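Local coordinates for protein putative amidohydrolase (Unidentified, PDB 3MKV) that probably hydrolyses, as a prolidase of the amidohydrolase superfamily with two zinc ions at its active site, dipeptides that end in proline, at residues T104-G109 / V249-H254; A233-Y236 / A240-R243; G270-P275 / A360-M365; F323-L328 / R333-E338. All coordinates share one frame; numbering follows the deposited sequence.

Contact 1. Residues T104-G109 / V249-H254. With ZN (zinc ion), chain J; SO4 (sulfate ion), chain L.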
loop_
_atom_site.group_PDB
_atom_site.type_symbol
_atom_site.label_atom_id
_atom_site.label_comp_id
_atom_site.label_asym_id
_atom_site.label_seq_id
_atom_site.Cartn_x
_atom_site.Cartn_y
_atom_site.Cartn_z
ATOM N N THR A 104 -24.470 37.652 -5.250
ATOM C CA THR A 104 -23.797 36.715 -4.361
ATOM C C THR A 104 -24.520 35.377 -4.418
ATOM O O THR A 104 -25.749 35.332 -4.535
ATOM C CB THR A 104 -23.760 37.199 -2.894
ATOM O OG1 THR A 104 -23.007 38.411 -2.795
ATOM C CG2 THR A 104 -23.105 36.146 -2.004
ATOM N N VAL A 105 -23.756 34.290 -4.358
ATOM C CA VAL A 105 -24.348 32.970 -4.177
ATOM C C VAL A 105 -23.593 32.125 -3.153
ATOM O O VAL A 105 -22.380 32.277 -2.963
ATOM C CB VAL A 105 -24.448 32.202 -5.496
ATOM C CG1 VAL A 105 -25.469 32.876 -6.430
ATOM C CG2 VAL A 105 -23.054 32.078 -6.151
ATOM N N ARG A 106 -24.324 31.240 -2.484
ATOM C CA ARG A 106 -23.694 30.242 -1.634
ATOM C C ARG A 106 -23.737 28.932 -2.382
ATOM O O ARG A 106 -24.815 28.416 -2.702
ATOM C CB ARG A 106 -24.406 30.111 -0.289
ATOM C CG ARG A 106 -23.634 29.293 0.738
ATOM C CD ARG A 106 -24.400 29.193 2.035
ATOM N NE ARG A 106 -25.662 28.479 1.855
ATOM C CZ ARG A 106 -26.396 28.013 2.856
ATOM N NH1 ARG A 106 -25.977 28.176 4.100
ATOM N NH2 ARG A 106 -27.538 27.380 2.615
ATOM N N ASP A 107 -22.558 28.404 -2.691
ATOM C CA ASP A 107 -22.492 27.137 -3.390
ATOM C C ASP A 107 -22.542 25.996 -2.380
ATOM O O ASP A 107 -21.766 25.958 -1.420
ATOM C CB ASP A 107 -21.259 27.051 -4.289
ATOM C CG ASP A 107 -21.217 25.760 -5.076
ATOM O OD1 ASP A 107 -20.899 24.707 -4.484
ATOM O OD2 ASP A 107 -21.512 25.788 -6.283
ATOM N N ALA A 108 -23.474 25.077 -2.604
ATOM C CA ALA A 108 -23.805 24.062 -1.627
ATOM C C ALA A 108 -23.009 22.771 -1.815
ATOM O O ALA A 108 -23.208 21.807 -1.087
ATOM C CB ALA A 108 -25.306 23.788 -1.660
ATOM N N GLY A 109 -22.101 22.752 -2.784
ATOM C CA GLY A 109 -21.275 21.585 -3.000
ATOM C C GLY A 109 -20.703 21.533 -4.400
ATOM O O GLY A 109 -21.442 21.606 -5.395
ATOM N N VAL A 249 -26.356 22.059 13.615
ATOM C CA VAL A 249 -26.384 22.543 12.240
ATOM C C VAL A 249 -27.100 23.897 12.150
ATOM O O VAL A 249 -28.172 24.060 12.724
ATOM C CB VAL A 249 -27.096 21.526 11.351
ATOM C CG1 VAL A 249 -27.362 22.095 9.985
ATOM C CG2 VAL A 249 -26.274 20.260 11.245
ATOM N N ARG A 250 -26.520 24.859 11.428
ATOM C CA ARG A 250 -27.078 26.225 11.359
ATOM C C ARG A 250 -28.136 26.472 10.262
ATOM O O ARG A 250 -29.159 27.116 10.513
ATOM C CB ARG A 250 -25.963 27.260 11.249
ATOM C CG ARG A 250 -26.438 28.714 11.273
ATOM C CD ARG A 250 -25.346 29.625 11.861
ATOM N NE ARG A 250 -25.586 31.031 11.539
ATOM C CZ ARG A 250 -25.502 31.541 10.312
ATOM N NH1 ARG A 250 -25.188 30.755 9.297
ATOM N NH2 ARG A 250 -25.755 32.827 10.097
ATOM N N THR A 251 -27.895 25.992 9.048
ATOM C CA THR A 251 -28.934 26.102 8.032
ATOM C C THR A 251 -29.344 24.734 7.528
ATOM O O THR A 251 -28.513 23.836 7.400
ATOM C CB THR A 251 -28.578 27.092 6.848
ATOM O OG1 THR A 251 -27.645 26.497 5.935
ATOM C CG2 THR A 251 -28.006 28.393 7.386
ATOM N N ILE A 252 -30.641 24.591 7.271
ATOM C CA ILE A 252 -31.212 23.365 6.748
ATOM C C ILE A 252 -31.651 23.577 5.311
ATOM O O ILE A 252 -32.223 24.612 4.969
ATOM C CB ILE A 252 -32.444 22.953 7.546
ATOM C CG1 ILE A 252 -32.074 22.647 9.009
ATOM C CG2 ILE A 252 -33.133 21.784 6.867
ATOM C CD1 ILE A 252 -31.272 21.360 9.198
ATOM N N GLU A 253 -31.383 22.595 4.467
ATOM C CA GLU A 253 -31.575 22.764 3.043
ATOM C C GLU A 253 -32.770 21.946 2.569
ATOM O O GLU A 253 -32.862 20.743 2.836
ATOM C CB GLU A 253 -30.306 22.377 2.272
ATOM C CG GLU A 253 -29.034 23.067 2.757
ATOM C CD GLU A 253 -29.102 24.589 2.704
ATOM O OE1 GLU A 253 -29.267 25.147 1.592
ATOM O OE2 GLU A 253 -28.969 25.226 3.779
ATOM N N HIS A 254 -33.679 22.617 1.867
ATOM C CA HIS A 254 -34.881 21.989 1.340
ATOM C C HIS A 254 -35.957 21.959 2.419
ATOM O O HIS A 254 -36.844 22.820 2.438
ATOM C CB HIS A 254 -34.576 20.587 0.814
ATOM C CG HIS A 254 -33.418 20.541 -0.135
ATOM N ND1 HIS A 254 -33.347 21.327 -1.266
ATOM C CD2 HIS A 254 -32.289 19.793 -0.129
ATOM C CE1 HIS A 254 -32.224 21.069 -1.913
ATOM N NE2 HIS A 254 -31.563 20.141 -1.243
HETATM ZN ZN ZN J . -29.419 18.994 -1.482
HETATM S S SO4 L . -27.197 33.755 13.638
HETATM O O1 SO4 L . -26.920 33.989 12.224
HETATM O O2 SO4 L . -26.775 34.904 14.417
HETATM O O3 SO4 L . -28.628 33.539 13.808
HETATM O O4 SO4 L . -26.454 32.584 14.102
#

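Contact 2. Residues A233-Y236 / A240-R243. With ZN (zinc ion), chain J; SO4 (sulfate ion), chain K.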
loop_
_atom_site.group_PDB
_atom_site.type_symbol
_atom_site.label_atom_id
_atom_site.label_comp_id
_atom_site.label_asym_id
_atom_site.label_seq_id
_atom_site.Cartn_x
_atom_site.Cartn_y
_atom_site.Cartn_z
ATOM N N ALA A 233 -26.948 21.637 6.075
ATOM C CA ALA A 233 -27.236 20.223 5.960
ATOM C C ALA A 233 -28.452 19.987 5.115
ATOM O O ALA A 233 -29.495 20.578 5.347
ATOM C CB ALA A 233 -27.440 19.614 7.330
ATOM N N HIS A 234 -28.302 19.116 4.128
ATOM C CA HIS A 234 -29.404 18.681 3.289
ATOM C C HIS A 234 -30.231 17.692 4.127
ATOM O O HIS A 234 -29.689 16.722 4.663
ATOM C CB HIS A 234 -28.811 18.068 2.011
ATOM C CG HIS A 234 -29.686 17.068 1.318
ATOM N ND1 HIS A 234 -30.138 17.248 0.029
ATOM C CD2 HIS A 234 -30.136 15.853 1.705
ATOM C CE1 HIS A 234 -30.854 16.200 -0.340
ATOM N NE2 HIS A 234 -30.873 15.341 0.663
ATOM N N ALA A 235 -31.526 17.973 4.277
ATOM C CA ALA A 235 -32.433 17.152 5.101
ATOM C C ALA A 235 -33.894 17.373 4.708
ATOM O O ALA A 235 -34.336 18.513 4.578
ATOM C CB ALA A 235 -32.235 17.460 6.586
ATOM N N TYR A 236 -34.647 16.292 4.533
ATOM C CA TYR A 236 -36.052 16.397 4.110
ATOM C C TYR A 236 -37.107 16.187 5.212
ATOM O O TYR A 236 -38.034 16.991 5.339
ATOM C CB TYR A 236 -36.334 15.450 2.948
ATOM C CG TYR A 236 -35.777 15.907 1.620
ATOM C CD1 TYR A 236 -36.082 17.164 1.113
ATOM C CD2 TYR A 236 -34.973 15.070 0.855
ATOM C CE1 TYR A 236 -35.584 17.585 -0.103
ATOM C CE2 TYR A 236 -34.466 15.483 -0.366
ATOM C CZ TYR A 236 -34.773 16.744 -0.841
ATOM O OH TYR A 236 -34.274 17.166 -2.056
ATOM N N ALA A 240 -35.056 13.747 10.414
ATOM C CA ALA A 240 -33.733 14.129 9.926
ATOM C C ALA A 240 -33.430 15.614 10.147
ATOM O O ALA A 240 -32.331 15.992 10.555
ATOM C CB ALA A 240 -33.598 13.760 8.463
ATOM N N ILE A 241 -34.416 16.459 9.893
ATOM C CA ILE A 241 -34.280 17.867 10.199
ATOM C C ILE A 241 -34.015 18.094 11.686
ATOM O O ILE A 241 -33.104 18.829 12.066
ATOM C CB ILE A 241 -35.536 18.615 9.802
ATOM C CG1 ILE A 241 -35.733 18.530 8.281
ATOM C CG2 ILE A 241 -35.462 20.047 10.303
ATOM C CD1 ILE A 241 -37.062 19.087 7.786
ATOM N N ALA A 242 -34.810 17.444 12.528
ATOM C CA ALA A 242 -34.720 17.627 13.972
ATOM C C ALA A 242 -33.357 17.245 14.562
ATOM O O ALA A 242 -32.806 17.972 15.393
ATOM C CB ALA A 242 -35.853 16.853 14.673
ATOM N N ARG A 243 -32.817 16.100 14.148
ATOM C CA ARG A 243 -31.564 15.613 14.740
ATOM C C ARG A 243 -30.389 16.494 14.333
ATOM O O ARG A 243 -29.493 16.784 15.137
ATOM C CB ARG A 243 -31.304 14.150 14.366
ATOM C CG ARG A 243 -31.449 13.857 12.886
ATOM C CD ARG A 243 -31.560 12.358 12.616
ATOM N NE ARG A 243 -30.473 11.607 13.240
ATOM C CZ ARG A 243 -29.333 11.273 12.635
ATOM N NH1 ARG A 243 -29.102 11.624 11.369
ATOM N NH2 ARG A 243 -28.419 10.584 13.303
HETATM ZN ZN ZN J . -29.419 18.994 -1.482
HETATM S S SO4 K . -31.837 16.277 -4.292
HETATM O O1 SO4 K . -32.794 17.184 -4.930
HETATM O O2 SO4 K . -32.508 15.529 -3.230
HETATM O O3 SO4 K . -31.321 15.332 -5.284
HETATM O O4 SO4 K . -30.741 17.057 -3.716
#

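Contact 3. Residues G270-P275 / A360-M365. With SO4 (sulfate ion), chain L.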
loop_
_atom_site.group_PDB
_atom_site.type_symbol
_atom_site.label_atom_id
_atom_site.label_comp_id
_atom_site.label_asym_id
_atom_site.label_seq_id
_atom_site.Cartn_x
_atom_site.Cartn_y
_atom_site.Cartn_z
ATOM N N GLY A 270 -33.074 29.038 16.418
ATOM C CA GLY A 270 -32.489 30.159 15.701
ATOM C C GLY A 270 -31.871 29.713 14.394
ATOM O O GLY A 270 -31.116 30.460 13.763
ATOM N N ALA A 271 -32.197 28.490 13.984
ATOM C CA ALA A 271 -31.697 27.936 12.732
ATOM C C ALA A 271 -32.466 28.497 11.529
ATOM O O ALA A 271 -33.576 28.996 11.673
ATOM C CB ALA A 271 -31.778 26.404 12.761
ATOM N N TYR A 272 -31.873 28.396 10.341
ATOM C CA TYR A 272 -32.534 28.827 9.111
ATOM C C TYR A 272 -32.844 27.660 8.200
ATOM O O TYR A 272 -32.119 26.657 8.188
ATOM C CB TYR A 272 -31.657 29.786 8.320
ATOM C CG TYR A 272 -31.091 30.954 9.090
ATOM C CD1 TYR A 272 -31.587 32.233 8.903
ATOM C CD2 TYR A 272 -30.027 30.782 9.962
ATOM C CE1 TYR A 272 -31.055 33.314 9.588
ATOM C CE2 TYR A 272 -29.487 31.849 10.648
ATOM C CZ TYR A 272 -30.011 33.116 10.461
ATOM O OH TYR A 272 -29.486 34.192 11.146
ATOM N N VAL A 273 -33.915 27.798 7.426
ATOM C CA VAL A 273 -34.198 26.849 6.352
ATOM C C VAL A 273 -34.093 27.505 4.979
ATOM O O VAL A 273 -34.411 28.680 4.807
ATOM C CB VAL A 273 -35.582 26.160 6.499
ATOM C CG1 VAL A 273 -35.756 25.124 5.406
ATOM C CG2 VAL A 273 -35.695 25.490 7.866
ATOM N N VAL A 274 -33.625 26.735 4.007
ATOM C CA VAL A 274 -33.492 27.215 2.638
ATOM C C VAL A 274 -34.212 26.263 1.692
ATOM O O VAL A 274 -33.650 25.242 1.272
ATOM C CB VAL A 274 -32.016 27.316 2.193
ATOM C CG1 VAL A 274 -31.947 27.925 0.807
ATOM C CG2 VAL A 274 -31.198 28.134 3.196
ATOM N N PRO A 275 -35.464 26.600 1.357
ATOM C CA PRO A 275 -36.284 25.827 0.436
ATOM C C PRO A 275 -35.727 25.980 -0.963
ATOM O O PRO A 275 -35.195 27.039 -1.294
ATOM C CB PRO A 275 -37.662 26.514 0.525
ATOM C CG PRO A 275 -37.601 27.379 1.773
ATOM C CD PRO A 275 -36.168 27.788 1.870
ATOM N N ALA A 360 -28.442 37.403 3.597
ATOM C CA ALA A 360 -27.248 38.092 4.077
ATOM C C ALA A 360 -26.953 37.700 5.524
ATOM O O ALA A 360 -25.799 37.610 5.950
ATOM C CB ALA A 360 -27.429 39.589 3.961
ATOM N N GLU A 361 -28.017 37.464 6.278
ATOM C CA GLU A 361 -27.888 37.084 7.666
ATOM C C GLU A 361 -27.244 35.701 7.727
ATOM O O GLU A 361 -26.300 35.469 8.488
ATOM C CB GLU A 361 -29.267 37.069 8.321
ATOM C CG GLU A 361 -29.303 37.669 9.718
ATOM C CD GLU A 361 -30.658 37.492 10.404
ATOM O OE1 GLU A 361 -31.695 37.465 9.693
ATOM O OE2 GLU A 361 -30.681 37.378 11.655
ATOM N N VAL A 362 -27.760 34.787 6.910
ATOM C CA VAL A 362 -27.195 33.450 6.795
ATOM C C VAL A 362 -25.687 33.454 6.525
ATOM O O VAL A 362 -24.975 32.539 6.943
ATOM C CB VAL A 362 -27.887 32.645 5.685
ATOM C CG1 VAL A 362 -27.144 31.332 5.441
ATOM C CG2 VAL A 362 -29.350 32.397 6.039
ATOM N N LEU A 363 -25.208 34.482 5.832
ATOM C CA LEU A 363 -23.815 34.547 5.405
ATOM C C LEU A 363 -22.948 35.307 6.390
ATOM O O LEU A 363 -21.741 35.446 6.179
ATOM C CB LEU A 363 -23.704 35.234 4.035
ATOM C CG LEU A 363 -24.461 34.635 2.849
ATOM C CD1 LEU A 363 -24.419 35.574 1.660
ATOM C CD2 LEU A 363 -23.882 33.292 2.462
ATOM N N GLY A 364 -23.563 35.810 7.456
ATOM C CA GLY A 364 -22.855 36.614 8.445
ATOM C C GLY A 364 -22.475 37.959 7.857
ATOM O O GLY A 364 -21.437 38.534 8.201
ATOM N N MET A 365 -23.322 38.453 6.956
ATOM C CA MET A 365 -23.049 39.687 6.232
ATOM C C MET A 365 -24.139 40.743 6.434
ATOM O O MET A 365 -24.381 41.566 5.548
ATOM C CB MET A 365 -22.828 39.411 4.732
ATOM C CG MET A 365 -21.576 38.585 4.406
ATOM S SD MET A 365 -20.013 39.499 4.591
ATOM C CE MET A 365 -18.916 38.193 5.094
HETATM S S SO4 L . -27.197 33.755 13.638
HETATM O O1 SO4 L . -26.920 33.989 12.224
HETATM O O2 SO4 L . -26.775 34.904 14.417
HETATM O O3 SO4 L . -28.628 33.539 13.808
HETATM O O4 SO4 L . -26.454 32.584 14.102
#

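Contact 4. Residues F323-L328 / R333-E338. With ZN (zinc ion), chain I.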
loop_
_atom_site.group_PDB
_atom_site.type_symbol
_atom_site.label_atom_id
_atom_site.label_comp_id
_atom_site.label_asym_id
_atom_site.label_seq_id
_atom_site.Cartn_x
_atom_site.Cartn_y
_atom_site.Cartn_z
ATOM N N PHE A 323 -33.277 32.206 0.518
ATOM C CA PHE A 323 -33.649 31.947 -0.870
ATOM C C PHE A 323 -32.667 30.960 -1.503
ATOM O O PHE A 323 -31.446 31.111 -1.381
ATOM C CB PHE A 323 -33.688 33.273 -1.635
ATOM C CG PHE A 323 -33.995 33.142 -3.102
ATOM C CD1 PHE A 323 -35.260 33.435 -3.589
ATOM C CD2 PHE A 323 -33.007 32.771 -4.004
ATOM C CE1 PHE A 323 -35.544 33.339 -4.954
ATOM C CE2 PHE A 323 -33.284 32.673 -5.367
ATOM C CZ PHE A 323 -34.557 32.956 -5.838
ATOM N N GLY A 324 -33.196 29.936 -2.160
ATOM C CA GLY A 324 -32.348 28.967 -2.823
ATOM C C GLY A 324 -33.029 28.329 -4.009
ATOM O O GLY A 324 -34.255 28.352 -4.115
ATOM N N THR A 325 -32.232 27.734 -4.892
ATOM C CA THR A 325 -32.757 27.179 -6.129
ATOM C C THR A 325 -32.375 25.710 -6.348
ATOM O O THR A 325 -33.243 24.886 -6.655
ATOM C CB THR A 325 -32.368 28.058 -7.365
ATOM O OG1 THR A 325 -30.941 28.167 -7.461
ATOM C CG2 THR A 325 -32.977 29.472 -7.251
ATOM N N ASP A 326 -31.084 25.393 -6.210
ATOM C CA ASP A 326 -30.584 24.010 -6.328
ATOM C C ASP A 326 -30.855 23.369 -7.691
ATOM O O ASP A 326 -31.268 22.212 -7.766
ATOM C CB ASP A 326 -31.172 23.124 -5.218
ATOM C CG ASP A 326 -30.455 21.785 -5.086
ATOM O OD1 ASP A 326 -29.275 21.687 -5.489
ATOM O OD2 ASP A 326 -31.071 20.823 -4.573
ATOM N N LEU A 327 -30.604 24.108 -8.764
ATOM C CA LEU A 327 -30.881 23.619 -10.117
ATOM C C LEU A 327 -29.674 22.931 -10.778
ATOM O O LEU A 327 -28.521 23.219 -10.442
ATOM C CB LEU A 327 -31.388 24.773 -10.992
ATOM C CG LEU A 327 -32.781 25.326 -10.642
ATOM C CD1 LEU A 327 -32.973 26.750 -11.129
ATOM C CD2 LEU A 327 -33.896 24.425 -11.174
ATOM N N LEU A 328 -29.950 22.050 -11.742
ATOM C CA LEU A 328 -28.913 21.253 -12.404
ATOM C C LEU A 328 -28.920 21.436 -13.916
ATOM O O LEU A 328 -29.954 21.710 -14.510
ATOM C CB LEU A 328 -29.099 19.762 -12.095
ATOM C CG LEU A 328 -29.401 19.355 -10.646
ATOM C CD1 LEU A 328 -29.767 17.889 -10.563
ATOM C CD2 LEU A 328 -28.230 19.669 -9.711
ATOM N N ARG A 333 -31.139 27.476 -15.893
ATOM C CA ARG A 333 -31.644 28.711 -16.492
ATOM C C ARG A 333 -32.899 29.243 -15.781
ATOM O O ARG A 333 -33.282 30.405 -15.968
ATOM C CB ARG A 333 -31.952 28.500 -17.967
ATOM C CG ARG A 333 -33.434 28.416 -18.256
ATOM C CD ARG A 333 -33.914 26.994 -18.394
ATOM N NE ARG A 333 -33.975 26.597 -19.796
ATOM C CZ ARG A 333 -34.840 25.713 -20.287
ATOM N NH1 ARG A 333 -35.736 25.135 -19.494
ATOM N NH2 ARG A 333 -34.814 25.416 -21.582
ATOM N N LEU A 334 -33.509 28.385 -14.956
ATOM C CA LEU A 334 -34.809 28.649 -14.334
ATOM C C LEU A 334 -34.713 29.311 -12.966
ATOM O O LEU A 334 -35.724 29.608 -12.337
ATOM C CB LEU A 334 -35.620 27.346 -14.213
ATOM C CG LEU A 334 -36.086 26.716 -15.530
ATOM C CD1 LEU A 334 -36.454 25.255 -15.341
ATOM C CD2 LEU A 334 -37.264 27.498 -16.125
ATOM N N GLN A 335 -33.494 29.545 -12.512
ATOM C CA GLN A 335 -33.265 30.156 -11.206
ATOM C C GLN A 335 -34.308 31.215 -10.799
ATOM O O GLN A 335 -34.906 31.131 -9.727
ATOM C CB GLN A 335 -31.864 30.761 -11.180
ATOM C CG GLN A 335 -31.347 31.111 -9.809
ATOM C CD GLN A 335 -29.911 31.579 -9.882
ATOM O OE1 GLN A 335 -29.459 32.042 -10.928
ATOM N NE2 GLN A 335 -29.181 31.454 -8.778
ATOM N N SER A 336 -34.520 32.222 -11.636
ATOM C CA SER A 336 -35.421 33.316 -11.261
ATOM C C SER A 336 -36.880 32.893 -11.026
ATOM O O SER A 336 -37.655 33.632 -10.422
ATOM C CB SER A 336 -35.366 34.429 -12.292
ATOM O OG SER A 336 -34.052 34.919 -12.391
ATOM N N ASP A 337 -37.256 31.707 -11.486
ATOM C CA ASP A 337 -38.623 31.246 -11.281
ATOM C C ASP A 337 -38.930 30.946 -9.823
ATOM O O ASP A 337 -40.086 30.742 -9.465
ATOM C CB ASP A 337 -38.921 30.019 -12.134
ATOM C CG ASP A 337 -39.244 30.378 -13.559
ATOM O OD1 ASP A 337 -38.567 31.263 -14.127
ATOM O OD2 ASP A 337 -40.184 29.777 -14.111
ATOM N N GLU A 338 -37.902 30.910 -8.981
ATOM C CA GLU A 338 -38.132 30.612 -7.572
ATOM C C GLU A 338 -38.864 31.771 -6.896
ATOM O O GLU A 338 -39.462 31.599 -5.836
ATOM C CB GLU A 338 -36.821 30.272 -6.848
ATOM C CG GLU A 338 -36.951 30.000 -5.339
ATOM C CD GLU A 338 -37.506 28.613 -5.011
ATOM O OE1 GLU A 338 -37.646 28.303 -3.800
ATOM O OE2 GLU A 338 -37.799 27.838 -5.956
HETATM ZN ZN ZN I . -27.935 21.050 -3.616
HETATM O O HOH W 1 -36.375 29.265 -1.715
#

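Contact 1. Residues T104-G109 / V249-H254
R106 and E253 approach each other from opposite directions inside the barrel, and T251 lies beside them to complete a three-membered polar cluster. The arginine leaves its strand extended and bends once, at chi3 (63°), which turns the guanidinium edge toward both partners. From that edge NH1 gives T251 OG1 a hydrogen bond of 3.0 Å, close to the guanidinium plane and fairly straight (158°). The salt bridge is less ideal: NH2 meets E253 OE2 at 2.8 Å with the N-H...O angle at 134°; the carboxylate is turned steeply against the guanidinium and is met on its syn side, out of its own plane. T251 OG1 in turn donates to E253 OE2 at 2.8 Å, nearly in line with the C-O bond. OE2 is therefore gripped by two donors arriving over the same face. With OE1 hydrogen-bonded to H65, a zinc ligand, both ends of the carboxylate are held, and R106 and T251 stand behind a residue that positions a metal-binding imidazole. R106 is itself tied down by L64 O at NE and by Y230 OH at NH1. On the neighbouring residue H254, NE2 binds the other zinc ion at 2.4 Å. The cluster spans non-adjacent strands 102-107 and 251-254 of the barrel, with L232 of strand 232-235 and V274 of strand 272-274 packing against it.

Contact 2. Residues A233-Y236 / A240-R243
A235, at the end of strand 232-235, and I241, in the first turn of helix 238-246, are the nearest pair of CA atoms across the two segments, 5.5 Å apart. The contact belongs to the first half of a beta-alpha-beta unit, strand 232-235, helix 238-246 and strand 251-254, in the amidohydrolase barrel. No hydrogen bond crosses it, and the helix is seated by small apolar groups. The methyl of A235 points at the helix, with its CB 4.4 Å from A240 CB and 4.0 Å from I241 CG1. I241 sets CG1 anti to its carbonyl carbon (chi1 -64°) and extends the chain beyond it, which carries CD1 over the backbone of Y236, 3.4 Å from its O. I241 also packs on T262 and V266 of helix 260-269. Residues flanking A235 turn the other way, into the active site. H234 binds a zinc ion through ND1 at 2.4 Å, while its NE2 is hydrogen-bonded to G198 O. Y236 leaves its backbone away from the helix, and a sulfate ion, probably from the crystallisation liquor, lies at the edge of its ring: Y236 OH donates to sulfate O2 at 2.7 Å.

Contact 3. Residues G270-P275 / A360-M365
Y272 opens the short strand 272-274 and faces V362, the last residue of helix 348-362, with their CA atoms 7.4 Å apart; each segment also holds the glycine of a Schellman motif, G270 ending the helix before the strand and G364 ending the helix that packs on it. The contact is a methyl laid on an aromatic face. V362 CG2 stands 3.9 Å from the centroid of the Y272 ring, 23° off the ring normal, a CH-pi contact displaced toward the rim, where the nearest ring atom is CD1 at 3.6 Å. The valine puts CG1 anti to its backbone N (chi1 171°), and this leaves CG2 as the branch that meets the ring. The tyrosine and valine pass side by side, running opposite ways, and the tyrosine continues beyond V362 to E361. There Y272 OH lies 3.4 Å from E361 OE2, the carboxylate lying at the ring's edge, at the more exposed margin of the contact. The hydroxyl also sits 2.8 Å from O1 and 2.9 Å from O3 of a sulfate ion, either of which could take its proton. That anion, probably from the crystallisation liquor, is shared with R250, whose NH1 is hydrogen-bonded to V362 O. K320 adds a cation-pi interaction to the Y272 ring. In this way the C-terminal end of helix 348-362 is joined to the starts of strands 251-254 and 272-274, with V362 also touching T251 and, on strand 102-107, R106.

Contact 4. Residues F323-L328 / R333-E338
The loop carrying the zinc ligand D326 is backed by the turn that leads into helix 337-343, and F323, T325 and L327 are the residues whose side chains meet it. T325 lays CG2 against the aliphatic part of Q335, 3.4 Å from CG. Its OG1, held between its backbone N and carbonyl carbon (chi1 58°), is hydrogen-bonded to D63, and Q335 NE2 reaches the same carboxylate; Q335 OE1 accepts from R100. L327 presses CD1 onto the backbone of the turn, 3.6 Å from L334 C and 4.1 Å from L334 CB. At the other end, E338 places CG 3.6 Å from F323 CE1, and the bend at chi2 (77°) folds the carboxylate back over G324. The Phe ring and that carboxylate are nearly perpendicular, 84° apart. A water bridges here, accepting from G324 N and lying 2.6 Å from E338 OE1. Both carboxylate oxygens are further engaged by backbone N-H groups at the start of helix 277-286, OE1 with L277 and OE2 with V278. D326 takes no part in this packing and binds zinc through OD1 at 2.4 Å, alongside H65, H67 and the carboxylated lysine at position 193. An aspartate following the position of the last barrel strand, completing a site begun by the paired histidines of the first, is characteristic of the amidohydrolase superfamily.

How the contacts relate
Three of the four contacts bring a ligand to the two-zinc site: H254 from contact 1 and H234 from contact 2 share one ion, while D326 from contact 4 binds the other. Contacts 1 and 2 are stitched by neighbouring strands, E253 N lying 2.9 Å from A233 O, and contacts 1 and 3 likewise, H254 N lying 2.7 Å from V274 O. The centres of contacts 1 and 3 are about 8 Å apart, and both reach the same sulfate ion. Contact 4, nested along the chain within contact 3, touches it where V274 CG1 comes 3.8 Å from G324 N. Contacts 2 and 4, about 21 Å apart between centres, do not touch.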